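Side-chain contacts in monomethylamine methyltransferase MtmB1 (Methanosarcina barkeri, PDB 1NTH), which catalyses transfer of the methyl group of monomethylamine to the corrinoid cofactor of its partner protein MtmC during methanogenesis: residues K85-E88 with D89-W92; I91-A94 with I95-Q99; T275-D278 with V279-I283; P298-I301 with R302-S305. All blocks are in the same frame, centred on the assembly; numbering follows the deposited sequence.

Contact 1 of 4, residues K85-E88 with D89-W92; sequences KYTE and DEIW
A capping box formed by Thr87 and Glu90 opens helix 88-95, with Thr87 at the N-cap position. Thr87 N donates to Glu90 OE1 over 3.0 Å, meeting that oxygen from above the carboxylate plane, 49° out of it. The return bond runs from Glu90 N to Thr87 OG1, although the hydroxyl lies too near a neighbour in the model for its place to be sure. The CG of Glu90 stands anti to the carbonyl carbon (chi1 -64°), and the extended chain beyond it carries the carboxylate back to the amide of Thr87. OE2 of the same carboxylate makes a salt bridge with Arg15, which also binds Lys85 O, so both oxygens are gripped and the group is held against rotation.

Tyr86 and Ile91, one residue before the cap and four after it, close a hydrophobic staple: Tyr86 CB meets Ile91 CG1 at 3.9 Å. The Tyr86 hydroxyl is hydrogen-bonded to Asn284 OD1 of helix 271-288.

The first turn is set by Ile91 N bonding to Thr87 O at 3.2 Å. On the outer side Glu88 and Trp92 lie alongside each other, carboxylate and indole planes 59° apart. Water 1 bridges their ends, donating to Glu88 OE2 at 2.9 Å and accepting from Trp92 NE1 at 3.0 Å, in the plane of the indole edge.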
loop_
_atom_site.group_PDB
_atom_site.type_symbol
_atom_site.label_atom_id
_atom_site.label_comp_id
_atom_site.label_asym_id
_atom_site.label_seq_id
_atom_site.Cartn_x
_atom_site.Cartn_y
_atom_site.Cartn_z
ATOM N N LYS A 85 -42.073 -1.224 -6.055
ATOM C CA LYS A 85 -42.666 -0.032 -5.457
ATOM C C LYS A 85 -41.917 0.424 -4.212
ATOM O O LYS A 85 -41.468 -0.397 -3.414
ATOM C CB LYS A 85 -44.117 -0.323 -5.068
ATOM C CG LYS A 85 -45.071 -0.547 -6.232
ATOM C CD LYS A 85 -45.579 0.768 -6.805
ATOM C CE LYS A 85 -46.606 0.522 -7.903
ATOM N NZ LYS A 85 -47.883 1.248 -7.660
ATOM N N TYR A 86 -41.797 1.739 -4.056
ATOM C CA TYR A 86 -41.146 2.338 -2.896
ATOM C C TYR A 86 -42.231 2.961 -2.028
ATOM O O TYR A 86 -43.354 3.177 -2.488
ATOM C CB TYR A 86 -40.209 3.477 -3.310
ATOM C CG TYR A 86 -39.105 3.109 -4.264
ATOM C CD1 TYR A 86 -39.060 3.654 -5.547
ATOM C CD2 TYR A 86 -38.085 2.245 -3.879
ATOM C CE1 TYR A 86 -38.023 3.350 -6.419
ATOM C CE2 TYR A 86 -37.045 1.933 -4.744
ATOM C CZ TYR A 86 -37.020 2.489 -6.012
ATOM O OH TYR A 86 -35.992 2.181 -6.871
ATOM N N THR A 87 -41.901 3.250 -0.773
ATOM C CA THR A 87 -42.848 3.926 0.104
ATOM C C THR A 87 -42.323 5.355 0.193
ATOM O O THR A 87 -41.153 5.611 -0.110
ATOM C CB THR A 87 -42.890 3.325 1.522
ATOM O OG1 THR A 87 -41.635 3.548 2.174
ATOM C CG2 THR A 87 -43.187 1.832 1.466
ATOM N N GLU A 88 -43.178 6.283 0.600
ATOM C CA GLU A 88 -42.781 7.679 0.712
ATOM C C GLU A 88 -41.620 7.857 1.684
ATOM O O GLU A 88 -40.689 8.614 1.416
ATOM C CB GLU A 88 -43.961 8.531 1.176
ATOM C CG GLU A 88 -43.722 10.021 1.042
ATOM C CD GLU A 88 -44.896 10.839 1.537
ATOM O OE1 GLU A 88 -46.048 10.411 1.317
ATOM O OE2 GLU A 88 -44.667 11.913 2.133
ATOM N N ASP A 89 -41.679 7.159 2.812
ATOM C CA ASP A 89 -40.626 7.267 3.811
ATOM C C ASP A 89 -39.287 6.739 3.312
ATOM O O ASP A 89 -38.236 7.250 3.697
ATOM C CB ASP A 89 -41.024 6.539 5.094
ATOM C CG ASP A 89 -42.181 7.213 5.805
ATOM O OD1 ASP A 89 -42.212 8.462 5.837
ATOM O OD2 ASP A 89 -43.049 6.495 6.343
ATOM N N GLU A 90 -39.318 5.717 2.460
ATOM C CA GLU A 90 -38.079 5.163 1.922
ATOM C C GLU A 90 -37.439 6.165 0.972
ATOM O O GLU A 90 -36.218 6.329 0.964
ATOM C CB GLU A 90 -38.344 3.848 1.181
ATOM C CG GLU A 90 -38.867 2.739 2.077
ATOM C CD GLU A 90 -39.232 1.477 1.314
ATOM O OE1 GLU A 90 -39.538 1.571 0.105
ATOM O OE2 GLU A 90 -39.229 0.393 1.935
ATOM N N ILE A 91 -38.259 6.836 0.168
ATOM C CA ILE A 91 -37.727 7.817 -0.765
ATOM C C ILE A 91 -37.099 8.993 -0.019
ATOM O O ILE A 91 -36.021 9.462 -0.389
ATOM C CB ILE A 91 -38.824 8.336 -1.728
ATOM C CG1 ILE A 91 -39.387 7.163 -2.539
ATOM C CG2 ILE A 91 -38.234 9.378 -2.678
ATOM C CD1 ILE A 91 -40.507 7.552 -3.497
ATOM N N TRP A 92 -37.759 9.465 1.036
ATOM C CA TRP A 92 -37.214 10.585 1.799
ATOM C C TRP A 92 -35.921 10.216 2.520
ATOM O O TRP A 92 -35.016 11.044 2.640
ATOM C CB TRP A 92 -38.249 11.113 2.796
ATOM C CG TRP A 92 -39.192 12.088 2.160
ATOM C CD1 TRP A 92 -40.548 11.964 2.035
ATOM C CD2 TRP A 92 -38.842 13.327 1.528
ATOM N NE1 TRP A 92 -41.062 13.049 1.361
ATOM C CE2 TRP A 92 -40.037 13.900 1.039
ATOM C CE3 TRP A 92 -37.632 14.007 1.327
ATOM C CZ2 TRP A 92 -40.059 15.124 0.360
ATOM C CZ3 TRP A 92 -37.654 15.226 0.652
ATOM C CH2 TRP A 92 -38.862 15.769 0.175
HETATM O O HOH W 1 -43.660 13.764 0.097
#

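Contact 2 of 4, residues I91-A94 with I95-Q99; sequences IWDA and INNVQ
Ile91 and Ile95, one turn apart, form the tightly packed side of the last turn of helix 88-95. Their side chains run alongside each other in the same direction, Ile91 CG2 meeting Ile95 CD1 at 3.9 Å, while Ile95 CG2 leans obliquely on Trp92 CZ3 at 4.1 Å. Beneath them Ile95 N donates to Ile91 O in its carbonyl plane. Phe67 of helix 56-73 packs on both isoleucines, so this face is apolar and buried.

The other side is looser and more polar. Asn96 N donates to Trp92 O over a short 2.7 Å. With CG anti to the carbonyl carbon (chi1 -71°), the Asn96 amide folds back beside the indole, nearly parallel to it with planes 18° apart, and OD1 comes to 3.9 Å from Trp92 CE3. ND2 is close to Trp92 O, but the angle is too poor for a bond. At Asn96, an alanine here would probably leave the CE3 side of the indole without its amide neighbour. Arg391 of the second subunit packs on Asn96, and Lys151 of that subunit reaches Asp93 and Ala94.

Asn97 N donates to Ala94 O at 3.2 Å from well above the carbonyl plane, 65° out of it. Water 2 lies 2.8 Å from the same Ala94 O and can donate to it. Where the helical pattern gives way, then, Ala94 O takes an off-plane backbone bond and probably a water as well, while the isoleucine side adds apolar packing to its regular helical bond.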
loop_
_atom_site.group_PDB
_atom_site.type_symbol
_atom_site.label_atom_id
_atom_site.label_comp_id
_atom_site.label_asym_id
_atom_site.label_seq_id
_atom_site.Cartn_x
_atom_site.Cartn_y
_atom_site.Cartn_z
ATOM N N ILE A 91 -38.259 6.836 0.168
ATOM C CA ILE A 91 -37.727 7.817 -0.765
ATOM C C ILE A 91 -37.099 8.993 -0.019
ATOM O O ILE A 91 -36.021 9.462 -0.389
ATOM C CB ILE A 91 -38.824 8.336 -1.728
ATOM C CG1 ILE A 91 -39.387 7.163 -2.539
ATOM C CG2 ILE A 91 -38.234 9.378 -2.678
ATOM C CD1 ILE A 91 -40.507 7.552 -3.497
ATOM N N TRP A 92 -37.759 9.465 1.036
ATOM C CA TRP A 92 -37.214 10.585 1.799
ATOM C C TRP A 92 -35.921 10.216 2.520
ATOM O O TRP A 92 -35.016 11.044 2.640
ATOM C CB TRP A 92 -38.249 11.113 2.796
ATOM C CG TRP A 92 -39.192 12.088 2.160
ATOM C CD1 TRP A 92 -40.548 11.964 2.035
ATOM C CD2 TRP A 92 -38.842 13.327 1.528
ATOM N NE1 TRP A 92 -41.062 13.049 1.361
ATOM C CE2 TRP A 92 -40.037 13.900 1.039
ATOM C CE3 TRP A 92 -37.632 14.007 1.327
ATOM C CZ2 TRP A 92 -40.059 15.124 0.360
ATOM C CZ3 TRP A 92 -37.654 15.226 0.652
ATOM C CH2 TRP A 92 -38.862 15.769 0.175
ATOM N N ASP A 93 -35.832 8.980 3.001
ATOM C CA ASP A 93 -34.621 8.528 3.682
ATOM C C ASP A 93 -33.450 8.615 2.704
ATOM O O ASP A 93 -32.348 9.008 3.076
ATOM C CB ASP A 93 -34.796 7.088 4.178
ATOM C CG ASP A 93 -33.504 6.490 4.724
ATOM O OD1 ASP A 93 -33.018 5.507 4.131
ATOM O OD2 ASP A 93 -32.980 7.000 5.742
ATOM N N ALA A 94 -33.697 8.266 1.445
ATOM C CA ALA A 94 -32.650 8.324 0.431
ATOM C C ALA A 94 -32.277 9.770 0.113
ATOM O O ALA A 94 -31.101 10.129 0.111
ATOM C CB ALA A 94 -33.106 7.606 -0.841
ATOM N N ILE A 95 -33.280 10.602 -0.154
ATOM C CA ILE A 95 -33.031 12.004 -0.476
ATOM C C ILE A 95 -32.367 12.756 0.678
ATOM O O ILE A 95 -31.483 13.586 0.457
ATOM C CB ILE A 95 -34.344 12.733 -0.847
ATOM C CG1 ILE A 95 -34.911 12.147 -2.140
ATOM C CG2 ILE A 95 -34.089 14.230 -1.011
ATOM C CD1 ILE A 95 -36.266 12.722 -2.520
ATOM N N ASN A 96 -32.785 12.453 1.903
ATOM C CA ASN A 96 -32.241 13.127 3.081
ATOM C C ASN A 96 -30.828 12.703 3.459
ATOM O O ASN A 96 -30.220 13.300 4.349
ATOM C CB ASN A 96 -33.157 12.912 4.292
ATOM C CG ASN A 96 -34.468 13.668 4.177
ATOM O OD1 ASN A 96 -34.513 14.766 3.626
ATOM N ND2 ASN A 96 -35.537 13.094 4.718
ATOM N N ASN A 97 -30.302 11.682 2.795
ATOM C CA ASN A 97 -28.960 11.201 3.115
ATOM C C ASN A 97 -28.110 10.928 1.883
ATOM O O ASN A 97 -27.579 9.832 1.720
ATOM C CB ASN A 97 -29.054 9.932 3.968
ATOM C CG ASN A 97 -29.707 10.184 5.315
ATOM O OD1 ASN A 97 -30.867 9.825 5.545
ATOM N ND2 ASN A 97 -28.967 10.820 6.210
ATOM N N VAL A 98 -27.981 11.924 1.015
ATOM C CA VAL A 98 -27.184 11.762 -0.189
ATOM C C VAL A 98 -25.741 12.152 0.096
ATOM O O VAL A 98 -25.463 12.847 1.073
ATOM C CB VAL A 98 -27.724 12.635 -1.347
ATOM C CG1 VAL A 98 -29.128 12.177 -1.724
ATOM C CG2 VAL A 98 -27.734 14.102 -0.941
ATOM N N GLN A 99 -24.827 11.695 -0.752
ATOM C CA GLN A 99 -23.417 12.025 -0.587
ATOM C C GLN A 99 -23.268 13.526 -0.820
ATOM O O GLN A 99 -23.754 14.058 -1.817
ATOM C CB GLN A 99 -22.570 11.229 -1.580
ATOM C CG GLN A 99 -21.073 11.471 -1.456
ATOM C CD GLN A 99 -20.261 10.207 -1.659
ATOM O OE1 GLN A 99 -20.726 9.247 -2.277
ATOM N NE2 GLN A 99 -19.034 10.203 -1.146
HETATM O O HOH W 2 -29.038 8.271 -0.505
#

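Contact 3 of 4, residues T275-D278 with V279-I283; sequences TIVD and VATHI
Asp278, with Val279 and Val277 next, is the residue most engaged across this turn of helix 271-288, and its chief partner is His282. Asp278 O accepts two bonds from that one residue: the helical one from His282 N at 3.0 Å and a second from His282 ND1 at 2.8 Å. The two donors come from opposite faces of the carbonyl plane, and the ND1 bond is fairly straight, 158° at its hydrogen. The oxygen lies at the edge of the imidazole, near its plane, which fixes the rotation of the ring. Asp278 CG stands anti to the backbone N (chi1 -162°), sending the carboxylate along the helix so that OD1 comes 2.9 Å from His282 CE1; the carboxylate and imidazole planes are 50° apart. Water 3 lies 2.8 Å from Asp278 OD1 and can donate to it. His282 NE2 bonds to Arg361, so the ring links two parts of the chain; a leucine in its place would probably cost Asp278 O its second donor and leave Arg361 without that mate.

Val279 CG2 lies 3.4 Å from Thr275 O. The same oxygen accepts the helical bond from the Val279 amide. Val277 reaches forward instead, CG1 lying 4.1 Å from Thr281 CG2.

Every touching residue is buried. The helix belongs to a beta-alpha-beta unit with strands 263-264 and 293-300: Thr275 and Ile276 face helix 56-73, Asp278 packs on Ile314 and Ala318 of helix 309-325, and the ring of His282 meets that of His294 on strand 293-300.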
loop_
_atom_site.group_PDB
_atom_site.type_symbol
_atom_site.label_atom_id
_atom_site.label_comp_id
_atom_site.label_asym_id
_atom_site.label_seq_id
_atom_site.Cartn_x
_atom_site.Cartn_y
_atom_site.Cartn_z
ATOM N N THR A 275 -39.382 15.887 -18.289
ATOM C CA THR A 275 -38.663 16.490 -17.171
ATOM C C THR A 275 -39.134 15.874 -15.855
ATOM O O THR A 275 -38.347 15.689 -14.926
ATOM C CB THR A 275 -38.855 18.021 -17.151
ATOM O OG1 THR A 275 -38.530 18.554 -18.444
ATOM C CG2 THR A 275 -37.932 18.664 -16.111
ATOM N N ILE A 276 -40.423 15.553 -15.774
ATOM C CA ILE A 276 -40.966 14.917 -14.580
ATOM C C ILE A 276 -40.240 13.582 -14.405
ATOM O O ILE A 276 -39.824 13.227 -13.302
ATOM C CB ILE A 276 -42.487 14.658 -14.725
ATOM C CG1 ILE A 276 -43.239 15.988 -14.681
ATOM C CG2 ILE A 276 -42.976 13.724 -13.621
ATOM C CD1 ILE A 276 -44.737 15.853 -14.933
ATOM N N VAL A 277 -40.082 12.851 -15.504
ATOM C CA VAL A 277 -39.388 11.568 -15.471
ATOM C C VAL A 277 -37.930 11.786 -15.069
ATOM O O VAL A 277 -37.379 11.022 -14.274
ATOM C CB VAL A 277 -39.430 10.872 -16.856
ATOM C CG1 VAL A 277 -38.426 9.724 -16.907
ATOM C CG2 VAL A 277 -40.828 10.346 -17.122
ATOM N N ASP A 278 -37.320 12.832 -15.618
ATOM C CA ASP A 278 -35.922 13.145 -15.323
ATOM C C ASP A 278 -35.726 13.380 -13.825
ATOM O O ASP A 278 -34.786 12.854 -13.227
ATOM C CB ASP A 278 -35.484 14.381 -16.110
ATOM C CG ASP A 278 -33.976 14.515 -16.191
ATOM O OD1 ASP A 278 -33.270 13.718 -15.537
ATOM O OD2 ASP A 278 -33.500 15.418 -16.910
ATOM N N VAL A 279 -36.606 14.171 -13.215
ATOM C CA VAL A 279 -36.502 14.426 -11.780
ATOM C C VAL A 279 -36.663 13.103 -11.036
ATOM O O VAL A 279 -35.928 12.812 -10.091
ATOM C CB VAL A 279 -37.579 15.439 -11.307
ATOM C CG1 VAL A 279 -37.627 15.497 -9.780
ATOM C CG2 VAL A 279 -37.263 16.819 -11.877
ATOM N N ALA A 280 -37.616 12.288 -11.477
ATOM C CA ALA A 280 -37.852 10.998 -10.847
ATOM C C ALA A 280 -36.629 10.084 -10.920
ATOM O O ALA A 280 -36.345 9.358 -9.967
ATOM C CB ALA A 280 -39.056 10.307 -11.496
ATOM N N THR A 281 -35.907 10.111 -12.039
ATOM C CA THR A 281 -34.737 9.247 -12.167
ATOM C C THR A 281 -33.522 9.784 -11.410
ATOM O O THR A 281 -32.642 9.006 -11.039
ATOM C CB THR A 281 -34.390 8.950 -13.657
ATOM O OG1 THR A 281 -34.101 10.161 -14.361
ATOM C CG2 THR A 281 -35.567 8.254 -14.328
ATOM N N HIS A 282 -33.475 11.096 -11.175
ATOM C CA HIS A 282 -32.382 11.681 -10.391
ATOM C C HIS A 282 -32.572 11.150 -8.969
ATOM O O HIS A 282 -31.616 10.771 -8.293
ATOM C CB HIS A 282 -32.463 13.215 -10.354
ATOM C CG HIS A 282 -31.733 13.899 -11.469
ATOM N ND1 HIS A 282 -32.162 13.861 -12.779
ATOM C CD2 HIS A 282 -30.611 14.660 -11.462
ATOM C CE1 HIS A 282 -31.336 14.571 -13.530
ATOM N NE2 HIS A 282 -30.387 15.066 -12.755
ATOM N N ILE A 283 -33.825 11.126 -8.517
ATOM C CA ILE A 283 -34.143 10.629 -7.185
ATOM C C ILE A 283 -33.909 9.115 -7.100
ATOM O O ILE A 283 -33.356 8.616 -6.119
ATOM C CB ILE A 283 -35.621 10.948 -6.812
ATOM C CG1 ILE A 283 -35.814 12.467 -6.705
ATOM C CG2 ILE A 283 -35.984 10.288 -5.489
ATOM C CD1 ILE A 283 -37.279 12.905 -6.537
HETATM O O HOH W 3 -31.616 11.516 -15.730
#

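Contact 4 of 4, residues P298-I301 with R302-S305; sequences PVHI and RWGS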
loop_
_atom_site.group_PDB
_atom_site.type_symbol
_atom_site.label_atom_id
_atom_site.label_comp_id
_atom_site.label_asym_id
_atom_site.label_seq_id
_atom_site.Cartn_x
_atom_site.Cartn_y
_atom_site.Cartn_z
ATOM N N PRO A 298 -30.713 14.072 -21.375
ATOM C CA PRO A 298 -31.962 14.059 -22.151
ATOM C C PRO A 298 -31.625 14.045 -23.634
ATOM O O PRO A 298 -30.819 14.848 -24.093
ATOM C CB PRO A 298 -32.646 15.359 -21.731
ATOM C CG PRO A 298 -32.088 15.621 -20.353
ATOM C CD PRO A 298 -30.631 15.282 -20.542
ATOM N N VAL A 299 -32.244 13.142 -24.386
ATOM C CA VAL A 299 -31.950 13.050 -25.808
ATOM C C VAL A 299 -33.209 13.149 -26.669
ATOM O O VAL A 299 -34.278 12.679 -26.282
ATOM C CB VAL A 299 -31.197 11.734 -26.109
ATOM C CG1 VAL A 299 -32.054 10.544 -25.720
ATOM C CG2 VAL A 299 -30.805 11.676 -27.571
ATOM N N HIS A 300 -33.066 13.769 -27.837
ATOM C CA HIS A 300 -34.182 13.955 -28.765
ATOM C C HIS A 300 -34.471 12.648 -29.500
ATOM O O HIS A 300 -33.584 12.071 -30.122
ATOM C CB HIS A 300 -33.832 15.062 -29.763
ATOM C CG HIS A 300 -35.013 15.616 -30.494
ATOM N ND1 HIS A 300 -35.709 14.897 -31.441
ATOM C CD2 HIS A 300 -35.620 16.824 -30.417
ATOM C CE1 HIS A 300 -36.694 15.638 -31.917
ATOM N NE2 HIS A 300 -36.662 16.813 -31.312
ATOM N N ILE A 301 -35.716 12.184 -29.424
ATOM C CA ILE A 301 -36.090 10.927 -30.064
ATOM C C ILE A 301 -35.725 10.855 -31.546
ATOM O O ILE A 301 -35.374 9.787 -32.050
ATOM C CB ILE A 301 -37.603 10.644 -29.906
ATOM C CG1 ILE A 301 -37.911 9.221 -30.379
ATOM C CG2 ILE A 301 -38.417 11.663 -30.696
ATOM C CD1 ILE A 301 -39.303 8.746 -30.035
ATOM N N ARG A 302 -35.788 11.985 -32.242
ATOM C CA ARG A 302 -35.466 11.994 -33.665
ATOM C C ARG A 302 -34.008 12.301 -33.981
ATOM O O ARG A 302 -33.359 11.568 -34.725
ATOM C CB ARG A 302 -36.344 13.008 -34.402
ATOM C CG ARG A 302 -36.077 13.059 -35.901
ATOM C CD ARG A 302 -36.875 14.156 -36.585
ATOM N NE ARG A 302 -36.654 14.158 -38.029
ATOM C CZ ARG A 302 -37.196 15.032 -38.872
ATOM N NH1 ARG A 302 -37.997 15.987 -38.420
ATOM N NH2 ARG A 302 -36.936 14.951 -40.170
ATOM N N TRP A 303 -33.495 13.384 -33.409
ATOM C CA TRP A 303 -32.131 13.810 -33.676
ATOM C C TRP A 303 -31.045 13.057 -32.913
ATOM O O TRP A 303 -29.890 13.038 -33.335
ATOM C CB TRP A 303 -32.018 15.311 -33.412
ATOM C CG TRP A 303 -33.055 16.110 -34.158
ATOM C CD1 TRP A 303 -33.954 16.986 -33.622
ATOM C CD2 TRP A 303 -33.286 16.111 -35.573
ATOM N NE1 TRP A 303 -34.732 17.535 -34.616
ATOM C CE2 TRP A 303 -34.342 17.016 -35.824
ATOM C CE3 TRP A 303 -32.701 15.437 -36.655
ATOM C CZ2 TRP A 303 -34.829 17.265 -37.112
ATOM C CZ3 TRP A 303 -33.187 15.685 -37.940
ATOM C CH2 TRP A 303 -34.240 16.593 -38.154
ATOM N N GLY A 304 -31.414 12.440 -31.795
ATOM C CA GLY A 304 -30.443 11.693 -31.013
ATOM C C GLY A 304 -29.368 12.565 -30.385
ATOM O O GLY A 304 -28.270 12.089 -30.089
ATOM N N SER A 305 -29.686 13.840 -30.183
ATOM C CA SER A 305 -28.751 14.788 -29.584
ATOM C C SER A 305 -29.255 15.288 -28.235
ATOM O O SER A 305 -30.457 15.290 -27.965
ATOM C CB SER A 305 -28.536 15.985 -30.511
ATOM O OG SER A 305 -27.773 16.994 -29.867
#
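The torsions of His300 and Trp303 bring their rings together: His300 carries CG anti to the backbone N (chi1 -163°), Trp303 carries it anti to the carbonyl carbon, and the side chains end up alongside, pointing the same way. They sit on the turn that leaves strand 293-300 of the TIM barrel for helix 309-325. The chain reverses through an alpha-turn, Gly304 N donating to His300 O at 2.8 Å, and His300 N returns a bond to Ser305 O at 3.0 Å. Gly304 sits at phi 66°, a region other residues enter less readily.

The imidazole is held in two directions. At its edge, Arg302 N donates to His300 ND1 over 3.0 Å, close to the ring plane, so ND1 is the acceptor. Over one face, Trp303 CD1 lies 3.4 Å above the centre of the His300 ring, with the two planes 42° apart, an oblique pairing. Phe264 meets the His300 ring edge-to-face, and Tyr416 meets that of Trp303.

Across the turn, Val299 CG2 presses on Gly304 CA at 3.5 Å, tighter than usual. Alongside the histidine, the extended Arg302 chain runs over the indole, leaving Trp303 CH2 3.4 Å above the centre of the guanidinium plane.

How the contacts relate
From the N terminus, contact 1 closes the turn where the loop after strand 82-84 enters helix 88-95, and contact 2 closes that helix's other end. They overlap at Ile91 and Trp92 and follow one another without nesting. Contact 3 comes far later, within helix 271-288, yet it packs on both: Ile283 CG2 lies 3.7 Å from Ile91 CG2 and 3.9 Å from Ile95 CD1. Contact 4 then closes the turn after strand 293-300, the strand that follows this helix, and touches contact 3 where Asp278 OD2 meets Pro298 CG at 3.7 Å. Helix 271-288 thus ties the peripheral helix to the barrel, whereas contacts 1 and 4 stay about 19 Å apart at their nearest atoms.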